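Local structure of cerato-platanin 1 (Moniliophthora perniciosa, 3SUJ) at residues Ser17-Ser20 / Ser24-Glu27; Arg35-Leu40 / Val81-Ser86; Ala92-Met97 / Lys103-Leu108; Asp98-Lys103 / Val111-Arg116. The protein is of unknown function but binds zinc and belongs to the secreted cerato-platanin family, whose members are built on a double-psi beta-barrel. All coordinates share one frame; numbering follows the deposited sequence. Where two conformers were deposited one is given.

Interaction 1. Residues Ser17-Ser20 / Ser24-Glu27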
loop_
_atom_site.group_PDB
_atom_site.type_symbol
_atom_site.label_atom_id
_atom_site.label_comp_id
_atom_site.label_asym_id
_atom_site.label_seq_id
_atom_site.Cartn_x
_atom_site.Cartn_y
_atom_site.Cartn_z
ATOM N N SER A 17 11.966 -7.025 -6.476
ATOM C CA SER A 17 12.827 -5.901 -6.402
ATOM C C SER A 17 12.069 -4.563 -6.372
ATOM O O SER A 17 11.052 -4.398 -7.049
ATOM C CB SER A 17 13.736 -5.908 -7.650
ATOM O OG SER A 17 14.560 -4.802 -7.664
ATOM N N LEU A 18 12.599 -3.563 -5.676
ATOM C CA LEU A 18 12.027 -2.231 -5.801
ATOM C C LEU A 18 12.195 -1.662 -7.195
ATOM O O LEU A 18 11.506 -0.717 -7.580
ATOM C CB LEU A 18 12.592 -1.242 -4.810
ATOM C CG LEU A 18 11.808 -1.135 -3.483
ATOM C CD1 LEU A 18 10.367 -0.533 -3.682
ATOM C CD2 LEU A 18 11.780 -2.438 -2.745
ATOM N N LEU A 19 13.077 -2.235 -8.015
ATOM C CA LEU A 19 13.147 -1.837 -9.441
ATOM C C LEU A 19 11.930 -2.233 -10.240
ATOM O O LEU A 19 11.737 -1.686 -11.341
ATOM C CB LEU A 19 14.462 -2.327 -10.098
ATOM C CG LEU A 19 15.709 -1.812 -9.443
ATOM C CD1 LEU A 19 16.913 -2.580 -10.078
ATOM C CD2 LEU A 19 15.812 -0.288 -9.511
ATOM N N SER A 20 11.060 -3.052 -9.682
ATOM C CA SER A 20 9.847 -3.519 -10.383
ATOM C C SER A 20 8.610 -2.634 -10.264
ATOM O O SER A 20 7.592 -2.926 -10.871
ATOM C CB SER A 20 9.465 -4.926 -9.935
ATOM O OG SER A 20 8.872 -4.976 -8.646
ATOM N N SER A 24 11.080 3.279 -8.070
ATOM C CA SER A 24 12.356 2.520 -8.179
ATOM C C SER A 24 13.568 3.298 -7.721
ATOM O O SER A 24 14.029 3.181 -6.612
ATOM C CB SER A 24 12.462 1.933 -9.572
ATOM O OG SER A 24 12.359 3.013 -10.462
ATOM N N ASP A 25 14.178 4.046 -8.585
ATOM C CA ASP A 25 15.336 4.833 -8.108
ATOM C C ASP A 25 15.012 6.313 -8.376
ATOM O O ASP A 25 13.857 6.740 -8.503
ATOM C CB ASP A 25 16.617 4.343 -8.793
ATOM C CG ASP A 25 16.507 4.309 -10.317
ATOM O OD1 ASP A 25 15.576 4.952 -10.874
ATOM O OD2 ASP A 25 17.293 3.622 -11.029
ATOM N N GLY A 26 16.049 7.148 -8.474
ATOM C CA GLY A 26 15.849 8.586 -8.466
ATOM C C GLY A 26 15.723 9.168 -7.056
ATOM O O GLY A 26 15.659 8.471 -6.047
ATOM N N GLU A 27 15.703 10.500 -6.997
ATOM C CA GLU A 27 15.675 11.222 -5.747
ATOM C C GLU A 27 14.611 10.689 -4.810
ATOM O O GLU A 27 14.829 10.564 -3.595
ATOM C CB GLU A 27 15.282 12.692 -6.100
ATOM C CG GLU A 27 15.160 13.581 -4.905
ATOM C CD GLU A 27 14.606 15.001 -5.213
ATOM O OE1 GLU A 27 14.338 15.339 -6.378
ATOM O OE2 GLU A 27 14.415 15.760 -4.288
#
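Leu19 lies beside Ser24, and its side chain can be followed outward along the serine as far as Asp25. The contact starts at the backbone: Leu19 CA sits 3.8 Å from Ser24 CB, the two residues having their CA atoms 4.6 Å apart. Leu19 CB and CG stay farther from Ser24 than the CA does. CG is beside the backbone N (chi1 -59°), and the rotation about CB-CG brings CD2 back to 4.0 Å from Ser24 CB. CD1 diverges to the other side. CD2 also makes a loose approach to the carboxylate of Asp25, 4.4 Å from its OD2, while Asp25 OD1 is hydrogen-bonded to Tyr55 OH.

Ser24 CB is therefore flanked by Leu19 and, from the preceding residue, by Leu18 O at 3.5 Å. The same carbonyl oxygen receives a CA-H...O contact from Ser24 CA at 3.4 Å. Residues 18-20 form a short 3-10 turn, opened by an ST turn in which Ser17 OG accepts from Leu19 N at 3.0 Å. Ser17 O takes both the backbone N and the hydroxyl of Ser20, so the turn is braced from within.

Both segments belong to the long loop between strands 3-7 and 47-49. Tyr31 touches Leu18 and Leu19 and shares a backbone hydrogen bond with Ser24, and the disulfide Cys23-Cys60 is made by the residue just before Ser24. No conventional hydrogen bond joins the segments directly, so their pairing rests on carbon contacts and one weak C-H...O interaction, with the strong polar bonds made inside the turn or to third parties.

Interaction 2. Residues Arg35-Leu40 / Val81-Ser86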
loop_
_atom_site.group_PDB
_atom_site.type_symbol
_atom_site.label_atom_id
_atom_site.label_comp_id
_atom_site.label_asym_id
_atom_site.label_seq_id
_atom_site.Cartn_x
_atom_site.Cartn_y
_atom_site.Cartn_z
ATOM N N ARG A 35 16.130 -2.832 -1.114
ATOM C CA ARG A 35 16.358 -3.588 -2.320
ATOM C C ARG A 35 15.139 -4.403 -2.822
ATOM O O ARG A 35 14.883 -4.515 -4.001
ATOM C CB ARG A 35 17.537 -4.553 -2.081
ATOM C CG ARG A 35 18.818 -3.687 -2.034
ATOM N N THR A 36 14.424 -4.958 -1.865
ATOM C CA THR A 36 13.292 -5.843 -2.145
ATOM C C THR A 36 12.083 -5.383 -1.331
ATOM O O THR A 36 12.219 -4.696 -0.295
ATOM C CB THR A 36 13.627 -7.318 -1.808
ATOM O OG1 THR A 36 13.770 -7.441 -0.404
ATOM C CG2 THR A 36 14.834 -7.869 -2.623
ATOM N N PHE A 37 10.906 -5.865 -1.724
ATOM C CA PHE A 37 9.727 -5.571 -0.987
ATOM C C PHE A 37 9.848 -5.901 0.490
ATOM O O PHE A 37 9.348 -5.127 1.355
ATOM C CB PHE A 37 8.509 -6.311 -1.576
ATOM C CG PHE A 37 8.030 -5.836 -2.937
ATOM C CD1 PHE A 37 8.653 -4.829 -3.648
ATOM C CD2 PHE A 37 6.925 -6.486 -3.476
ATOM C CE1 PHE A 37 8.152 -4.495 -4.912
ATOM C CE2 PHE A 37 6.438 -6.082 -4.705
ATOM C CZ PHE A 37 7.056 -5.124 -5.437
ATOM N N GLY A 38 10.449 -7.054 0.796
ATOM C CA GLY A 38 10.565 -7.451 2.208
ATOM C C GLY A 38 11.475 -6.596 3.028
ATOM O O GLY A 38 11.356 -6.682 4.237
ATOM N N ASP A 39 12.227 -5.697 2.430
ATOM C CA ASP A 39 13.031 -4.709 3.182
ATOM C C ASP A 39 12.210 -3.490 3.567
ATOM O O ASP A 39 12.660 -2.654 4.383
ATOM C CB ASP A 39 14.214 -4.257 2.332
ATOM C CG ASP A 39 15.139 -5.426 2.014
ATOM O OD1 ASP A 39 15.444 -6.238 2.910
ATOM O OD2 ASP A 39 15.509 -5.633 0.864
ATOM N N LEU A 40 11.021 -3.334 3.001
ATOM C CA LEU A 40 10.222 -2.131 3.311
ATOM C C LEU A 40 9.694 -2.146 4.714
ATOM O O LEU A 40 9.198 -3.144 5.203
ATOM C CB LEU A 40 9.101 -1.907 2.275
ATOM C CG LEU A 40 9.536 -1.687 0.860
ATOM C CD1 LEU A 40 8.419 -1.983 -0.101
ATOM C CD2 LEU A 40 10.052 -0.252 0.660
ATOM N N VAL A 81 2.681 1.586 2.989
ATOM C CA VAL A 81 3.680 2.336 2.293
ATOM C C VAL A 81 3.376 2.320 0.798
ATOM O O VAL A 81 3.295 1.193 0.222
ATOM C CB VAL A 81 5.111 1.791 2.578
ATOM C CG1 VAL A 81 6.151 2.617 1.794
ATOM C CG2 VAL A 81 5.378 1.797 4.116
ATOM N N ALA A 82 3.289 3.455 0.152
ATOM C CA ALA A 82 3.025 3.519 -1.256
ATOM C C ALA A 82 4.315 3.533 -2.056
ATOM O O ALA A 82 5.234 4.319 -1.843
ATOM C CB ALA A 82 2.299 4.795 -1.563
ATOM N N ILE A 83 4.406 2.537 -2.964
ATOM C CA ILE A 83 5.659 2.315 -3.710
ATOM C C ILE A 83 5.413 2.214 -5.217
ATOM O O ILE A 83 6.421 2.047 -5.981
ATOM C CB ILE A 83 6.372 0.998 -3.221
ATOM C CG1 ILE A 83 5.573 -0.270 -3.670
ATOM C CG2 ILE A 83 6.510 0.965 -1.690
ATOM C CD1 ILE A 83 6.308 -1.607 -3.265
ATOM N N ASP A 84 4.178 2.252 -5.638
ATOM C CA ASP A 84 3.827 1.924 -7.040
ATOM C C ASP A 84 2.640 2.764 -7.460
ATOM O O ASP A 84 1.804 3.139 -6.572
ATOM C CB ASP A 84 3.512 0.382 -7.104
ATOM C CG ASP A 84 3.604 -0.212 -8.451
ATOM O OD1 ASP A 84 4.308 0.293 -9.357
ATOM O OD2 ASP A 84 3.017 -1.304 -8.577
ATOM N N ARG A 85 2.473 3.064 -8.717
ATOM C CA ARG A 85 1.247 3.702 -9.141
ATOM C C ARG A 85 0.060 2.725 -9.183
ATOM O O ARG A 85 0.237 1.530 -9.585
ATOM C CB ARG A 85 1.430 4.314 -10.557
ATOM C CG ARG A 85 0.129 4.951 -11.092
ATOM C CD ARG A 85 0.411 6.012 -12.153
ATOM N NE ARG A 85 -0.878 6.560 -12.600
ATOM C CZ ARG A 85 -1.619 7.399 -11.864
ATOM N NH1 ARG A 85 -1.196 7.879 -10.713
ATOM N NH2 ARG A 85 -2.847 7.744 -12.273
ATOM N N SER A 86 -1.126 3.134 -8.744
ATOM C CA SER A 86 -2.380 2.456 -9.025
ATOM C C SER A 86 -3.165 3.490 -9.841
ATOM O O SER A 86 -3.092 4.692 -9.559
ATOM C CB SER A 86 -3.070 2.172 -7.665
ATOM O OG SER A 86 -4.150 1.252 -7.816
#
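Ile83 points its terminal methyl at the face of the Phe37 ring, and Leu40 closes on the same methyl. Ile83 CD1 stands above the ring, 4.2 Å from its centroid and 25° off the normal, which makes the contact a CH-pi interaction. The methyl is displaced toward one rim of the ring, nearest Phe37 CE1 at 3.8 Å, with CD1 of the ring only slightly farther away. The isoleucine stem and the ring cross at a slant, and CD1 is the atom that meets the aromatic surface. Leu40 offers a single branch: its CD1 touches Ile83 CD1 at 3.8 Å and also reaches Ile83 CG2 at 3.9 Å, spanning the two ends of the forked side chain.

Ile83 belongs to strand 76-83, which is part of the double-psi beta-barrel, and the chain turns a corner at Asp84. Phe37 and Leu40 belong to the long loop between strands 3-7 and 47-49, which is thereby folded against the barrel. Ile83 CG1 lies between the backbone N and the carbonyl carbon (chi1 70°), and the extended bond beyond it carries CD1 out to the loop.

The loop residues are held in a 3-10 turn, with Asp39 N bonded to Thr36 O. Asp39 OD2 in turn accepts from Thr36 N at 3.0 Å and from Thr36 OG1 at 2.8 Å, the hydroxyl arriving from above the carboxylate plane. Val21 and Ser16 are also touched by Phe37, and Leu30 by Ile83.

Interaction 3. Residues Ala92-Met97 / Lys103-Leu108. With NA (sodium ion), chain H.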
loop_
_atom_site.group_PDB
_atom_site.type_symbol
_atom_site.label_atom_id
_atom_site.label_comp_id
_atom_site.label_asym_id
_atom_site.label_seq_id
_atom_site.Cartn_x
_atom_site.Cartn_y
_atom_site.Cartn_z
ATOM N N ALA A 92 -3.329 -2.727 -2.241
ATOM C CA ALA A 92 -2.389 -3.246 -1.236
ATOM C C ALA A 92 -2.109 -4.698 -1.467
ATOM O O ALA A 92 -2.680 -5.340 -2.350
ATOM C CB ALA A 92 -2.947 -3.017 0.147
ATOM N N SER A 93 -1.179 -5.249 -0.697
ATOM C CA SER A 93 -1.012 -6.683 -0.624
ATOM C C SER A 93 -2.303 -7.341 -0.255
ATOM O O SER A 93 -3.147 -6.762 0.466
ATOM C CB SER A 93 0.138 -7.133 0.307
ATOM O OG SER A 93 -0.138 -7.011 1.832
ATOM N N LYS A 94 -2.454 -8.667 -0.584
ATOM C CA LYS A 94 -3.578 -9.430 -0.061
ATOM C C LYS A 94 -3.498 -9.519 1.469
ATOM O O LYS A 94 -4.551 -9.407 2.081
ATOM C CB LYS A 94 -3.634 -10.834 -0.698
ATOM C CG LYS A 94 -4.898 -11.548 -0.337
ATOM C CD LYS A 94 -4.888 -12.928 -1.005
ATOM C CE LYS A 94 -6.129 -13.649 -0.564
ATOM N NZ LYS A 94 -5.998 -14.245 0.799
ATOM N N GLN A 95 -2.324 -9.738 2.018
ATOM C CA GLN A 95 -2.228 -9.817 3.487
ATOM C C GLN A 95 -2.757 -8.505 4.122
ATOM O O GLN A 95 -3.453 -8.560 5.129
ATOM C CB GLN A 95 -0.813 -10.067 3.903
ATOM C CG GLN A 95 -0.371 -11.526 3.763
ATOM C CD GLN A 95 1.073 -11.657 3.870
ATOM O OE1 GLN A 95 1.584 -11.891 5.029
ATOM N NE2 GLN A 95 1.786 -11.466 2.762
ATOM N N ALA A 96 -2.398 -7.357 3.582
ATOM C CA ALA A 96 -2.860 -6.105 4.152
ATOM C C ALA A 96 -4.367 -5.975 4.052
ATOM O O ALA A 96 -5.029 -5.575 5.014
ATOM C CB ALA A 96 -2.168 -5.022 3.439
ATOM N N MET A 97 -4.947 -6.338 2.887
ATOM C CA MET A 97 -6.367 -6.200 2.742
ATOM C C MET A 97 -7.119 -7.243 3.599
ATOM O O MET A 97 -8.197 -6.918 4.101
ATOM C CB MET A 97 -6.784 -6.248 1.254
ATOM C CG MET A 97 -8.285 -5.913 1.109
ATOM S SD MET A 97 -8.668 -5.621 -0.630
ATOM C CE MET A 97 -10.428 -5.490 -0.599
ATOM N N LYS A 103 -10.107 -10.958 6.788
ATOM C CA LYS A 103 -9.848 -12.125 5.936
ATOM C C LYS A 103 -10.854 -12.213 4.784
ATOM O O LYS A 103 -11.198 -13.320 4.329
ATOM C CB LYS A 103 -9.830 -13.459 6.725
ATOM C CG LYS A 103 -8.822 -13.315 7.832
ATOM C CD LYS A 103 -8.713 -14.631 8.649
ATOM C CE LYS A 103 -7.658 -14.368 9.709
ATOM N NZ LYS A 103 -7.311 -15.615 10.490
ATOM N N ARG A 104 -11.327 -11.084 4.277
ATOM C CA ARG A 104 -12.317 -11.045 3.210
ATOM C C ARG A 104 -11.790 -10.341 1.964
ATOM O O ARG A 104 -12.616 -9.897 1.142
ATOM C CB ARG A 104 -13.560 -10.333 3.731
ATOM C CG ARG A 104 -14.197 -11.065 4.893
ATOM C CD ARG A 104 -15.377 -10.299 5.448
ATOM N NE ARG A 104 -16.436 -10.492 4.496
ATOM C CZ ARG A 104 -17.467 -9.656 4.345
ATOM N NH1 ARG A 104 -17.533 -8.587 5.088
ATOM N NH2 ARG A 104 -18.386 -9.954 3.434
ATOM N N ALA A 105 -10.508 -10.302 1.756
ATOM C CA ALA A 105 -9.961 -9.558 0.604
ATOM C C ALA A 105 -10.478 -10.135 -0.742
ATOM O O ALA A 105 -11.005 -9.448 -1.567
ATOM C CB ALA A 105 -8.495 -9.606 0.604
ATOM N N GLU A 106 -10.225 -11.376 -1.001
ATOM C CA GLU A 106 -10.730 -12.095 -2.168
ATOM C C GLU A 106 -12.227 -12.050 -2.313
ATOM O O GLU A 106 -12.748 -11.731 -3.412
ATOM C CB GLU A 106 -10.217 -13.547 -2.146
ATOM C CG GLU A 106 -10.479 -14.382 -3.414
ATOM C CD GLU A 106 -9.677 -15.726 -3.414
ATOM O OE1 GLU A 106 -9.018 -16.166 -2.411
ATOM O OE2 GLU A 106 -9.651 -16.351 -4.482
ATOM N N GLU A 107 -12.983 -12.278 -1.261
ATOM C CA GLU A 107 -14.399 -12.181 -1.359
ATOM C C GLU A 107 -14.905 -10.819 -1.794
ATOM O O GLU A 107 -15.705 -10.660 -2.714
ATOM C CB GLU A 107 -14.988 -12.568 0.020
ATOM C CG GLU A 107 -16.418 -12.308 0.088
ATOM C CD GLU A 107 -16.970 -12.188 1.507
ATOM O OE1 GLU A 107 -16.276 -12.524 2.503
ATOM O OE2 GLU A 107 -18.122 -11.759 1.630
ATOM N N LEU A 108 -14.392 -9.738 -1.206
ATOM C CA LEU A 108 -14.842 -8.382 -1.506
ATOM C C LEU A 108 -14.229 -7.816 -2.778
ATOM O O LEU A 108 -14.900 -7.115 -3.519
ATOM C CB LEU A 108 -14.565 -7.463 -0.289
ATOM C CG LEU A 108 -15.369 -7.871 0.963
ATOM C CD1 LEU A 108 -14.920 -7.139 2.245
ATOM C CD2 LEU A 108 -16.855 -7.713 0.697
HETATM NA NA NA H . -8.268 -17.976 -2.895
HETATM O O HOH W 1 -9.252 -13.244 1.208
HETATM O O HOH W 2 -8.453 -15.839 0.460
HETATM O O HOH W 3 -9.113 -18.433 -5.003
HETATM O O HOH W 4 -6.905 -18.395 -1.428
HETATM O O HOH W 5 -9.649 -19.035 -2.114
#
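Met97 and Ala105 form the tight part of the contact: Met97 CG lies 3.7 Å from Ala105 CB, and Met97 CB is almost as close. Because CG is anti to the backbone N (chi1 -173°) and the chain runs on extended, the thioether passes alongside the alanine, with CE reaching toward Ala105 O. An alanine in place of Met97 would probably leave a gap beside the Ala105 methyl where CG and the thioether now lie.

The solvent side is looser. Lys94 CG is 4.2 Å from Ala105 CB, and the charged ends of Lys94 and Glu106 meet only through water. Water 2 accepts from Lys94 NZ at 2.9 Å and donates to Glu106 OE1 at the same distance; water 1 accepts from Glu106 N and, weakly, from Lys94 NZ, whose salt bridge goes to Asp98. Glu106 also holds the modelled sodium unevenly, OE1 at 2.0 Å and OE2 at 2.7 Å; three waters are its other ligands. The shorter bonds are short for sodium, so the details of the site are doubtful.

Ser93 OG caps helix 94-101 by accepting from Ala96 N. This helix and the short helix 105-108 form a pair against strand 3-7, where Tyr7 touches Lys94, Met97, Ala105 and Glu106.

Interaction 4. Residues Asp98-Lys103 / Val111-Arg116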
loop_
_atom_site.group_PDB
_atom_site.type_symbol
_atom_site.label_atom_id
_atom_site.label_comp_id
_atom_site.label_asym_id
_atom_site.label_seq_id
_atom_site.Cartn_x
_atom_site.Cartn_y
_atom_site.Cartn_z
ATOM N N ASP A 98 -6.566 -8.434 3.727
ATOM C CA ASP A 98 -7.149 -9.413 4.642
ATOM C C ASP A 98 -7.088 -8.874 6.084
ATOM O O ASP A 98 -8.092 -9.055 6.822
ATOM C CB ASP A 98 -6.404 -10.729 4.534
ATOM C CG ASP A 98 -6.996 -11.658 3.456
ATOM O OD1 ASP A 98 -8.146 -11.537 3.115
ATOM O OD2 ASP A 98 -6.231 -12.547 2.999
ATOM N N ASP A 99 -6.001 -8.232 6.475
ATOM C CA ASP A 99 -5.842 -7.645 7.842
ATOM C C ASP A 99 -6.989 -6.630 8.027
ATOM O O ASP A 99 -7.686 -6.605 9.033
ATOM C CB ASP A 99 -4.462 -6.998 7.987
ATOM C CG ASP A 99 -3.366 -8.016 8.245
ATOM O OD1 ASP A 99 -3.658 -9.220 8.303
ATOM O OD2 ASP A 99 -2.198 -7.602 8.359
ATOM N N LEU A 100 -7.201 -5.777 7.031
ATOM C CA LEU A 100 -8.129 -4.707 7.127
ATOM C C LEU A 100 -9.535 -5.190 7.244
ATOM O O LEU A 100 -10.376 -4.529 7.901
ATOM C CB LEU A 100 -7.956 -3.809 5.877
ATOM C CG LEU A 100 -8.797 -2.574 5.848
ATOM C CD1 LEU A 100 -8.476 -1.643 7.079
ATOM C CD2 LEU A 100 -8.534 -1.913 4.517
ATOM N N THR A 101 -9.919 -6.236 6.477
ATOM C CA THR A 101 -11.291 -6.643 6.264
ATOM C C THR A 101 -11.651 -7.937 7.010
ATOM O O THR A 101 -12.681 -8.516 6.780
ATOM C CB THR A 101 -11.558 -6.899 4.717
ATOM O OG1 THR A 101 -10.758 -8.015 4.274
ATOM C CG2 THR A 101 -11.330 -5.649 3.900
ATOM N N ASN A 102 -10.775 -8.374 7.888
ATOM C CA ASN A 102 -10.988 -9.647 8.604
ATOM C C ASN A 102 -11.089 -10.882 7.675
ATOM O O ASN A 102 -12.026 -11.647 7.734
ATOM C CB ASN A 102 -12.154 -9.560 9.606
ATOM C CG ASN A 102 -12.131 -10.723 10.610
ATOM O OD1 ASN A 102 -11.081 -11.381 10.818
ATOM N ND2 ASN A 102 -13.292 -11.046 11.113
ATOM N N LYS A 103 -10.107 -10.958 6.788
ATOM C CA LYS A 103 -9.848 -12.125 5.936
ATOM C C LYS A 103 -10.854 -12.213 4.784
ATOM O O LYS A 103 -11.198 -13.320 4.329
ATOM C CB LYS A 103 -9.830 -13.459 6.725
ATOM C CG LYS A 103 -8.822 -13.315 7.832
ATOM C CD LYS A 103 -8.713 -14.631 8.649
ATOM C CE LYS A 103 -7.658 -14.368 9.709
ATOM N NZ LYS A 103 -7.311 -15.615 10.490
ATOM N N VAL A 111 -12.954 -2.465 -1.757
ATOM C CA VAL A 111 -13.789 -1.873 -0.675
ATOM C C VAL A 111 -13.542 -0.398 -0.688
ATOM O O VAL A 111 -12.555 0.084 -1.214
ATOM C CB VAL A 111 -13.472 -2.408 0.668
ATOM C CG1 VAL A 111 -13.817 -3.890 0.800
ATOM C CG2 VAL A 111 -12.076 -2.154 1.097
ATOM N N ASN A 112 -14.443 0.339 -0.125
ATOM C CA ASN A 112 -14.207 1.790 0.150
ATOM C C ASN A 112 -13.601 1.980 1.500
ATOM O O ASN A 112 -13.995 1.299 2.437
ATOM C CB ASN A 112 -15.542 2.555 0.038
ATOM C CG ASN A 112 -16.099 2.504 -1.374
ATOM O OD1 ASN A 112 -15.374 2.500 -2.377
ATOM N ND2 ASN A 112 -17.404 2.454 -1.458
ATOM N N VAL A 113 -12.593 2.821 1.546
ATOM C CA VAL A 113 -11.894 3.169 2.797
ATOM C C VAL A 113 -11.785 4.670 2.954
ATOM O O VAL A 113 -11.790 5.413 1.982
ATOM C CB VAL A 113 -10.471 2.546 2.825
ATOM C CG1 VAL A 113 -10.523 1.012 2.855
ATOM C CG2 VAL A 113 -9.640 3.041 1.677
ATOM N N ASP A 114 -11.611 5.078 4.204
ATOM C CA ASP A 114 -11.117 6.487 4.425
ATOM C C ASP A 114 -9.630 6.506 4.403
ATOM O O ASP A 114 -9.013 5.587 4.892
ATOM C CB ASP A 114 -11.620 6.974 5.816
ATOM C CG ASP A 114 -12.975 7.477 5.711
ATOM O OD1 ASP A 114 -13.116 8.606 5.195
ATOM O OD2 ASP A 114 -13.896 6.744 6.053
ATOM N N VAL A 115 -8.994 7.520 3.858
ATOM C CA VAL A 115 -7.558 7.612 3.721
ATOM C C VAL A 115 -7.068 8.902 4.348
ATOM O O VAL A 115 -7.673 9.994 4.055
ATOM C CB VAL A 115 -7.163 7.512 2.257
ATOM C CG1 VAL A 115 -7.878 8.489 1.373
ATOM C CG2 VAL A 115 -5.640 7.670 2.084
ATOM N N ARG A 116 -5.948 8.828 5.045
ATOM C CA ARG A 116 -5.244 10.011 5.474
ATOM C C ARG A 116 -3.782 9.719 5.290
ATOM O O ARG A 116 -3.332 8.618 5.698
ATOM C CB ARG A 116 -5.562 10.115 6.966
ATOM C CG ARG A 116 -5.324 11.321 7.779
ATOM C CD ARG A 116 -6.606 11.113 8.618
ATOM N NE ARG A 116 -7.458 12.248 8.664
ATOM C CZ ARG A 116 -7.612 12.901 9.792
ATOM N NH1 ARG A 116 -6.969 12.481 10.883
ATOM N NH2 ARG A 116 -8.275 13.985 9.761
#
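Leu100 and Val113 carry the apolar contact. Leu100 CD2 comes to 3.9 Å from Val113 CG1, methyl against methyl, while the stems of the two side chains run at a slant to one another. The leucine CG is set anti to its own backbone nitrogen (chi1 -176°), which sends the branch from the helix toward the strand. One residue along the helix, Thr101 repeats the approach less closely, its CG2 lying 4.3 Å from Val111 CG1. Val111 and Val113 are two residues apart, so they present their side chains on the same face of strand 111-118, and the last turn of helix 94-101 rests on that face.

This is helix-on-sheet packing against the double-psi beta-barrel. Strand 111-118 lies between strands 3-7 and 63-68 and is antiparallel to both: Val111 and Val113 bond through their backbones to Leu5 and Val3, Asp114 and Arg116 to Thr67 and Gln65. Leu100 additionally touches Leu5, Tyr68 and Ile78, placing it among side chains from three strands.

Polar bonds gather at the end of the helix and lead to the next one. Asn102 leaves helical geometry with a positive phi of 60° in a Schellman motif, and Lys103 N bonds back to Asp98 O at 2.8 Å. Thr101 turns its methyl toward the strand and its hydroxyl the other way, OG1 meeting Met97 O and Arg104 N. The carboxylate of Asp98 is divided, with OD1 accepting from Ala105 N and OD2 turned to Lys94.

Overall arrangement
Interactions 1 and 2 adjoin, with centres about 9 Å apart, and Leu18 N lies 3.0 Å from Arg35 O, a probable hydrogen bond within the long loop between strands 3-7 and 47-49. Interactions 3 and 4 form a second cluster beyond the chain's centre from interaction 1. Their centres are about 8 Å apart, they share Lys103 and helix 94-101, and Met97 CE reaches Val111 CG1 at 4.0 Å. Interactions 2 and 4 reach the same sheet, with centres about 18 Å apart. The sodium site belongs to interaction 3, whereas a bound zinc lies about 10 Å from the Val113 side chain. The side chain of Asp51, a zinc ligand of this protein whose zinc is not bound to this chain here, is about 12 Å from that of Ile83.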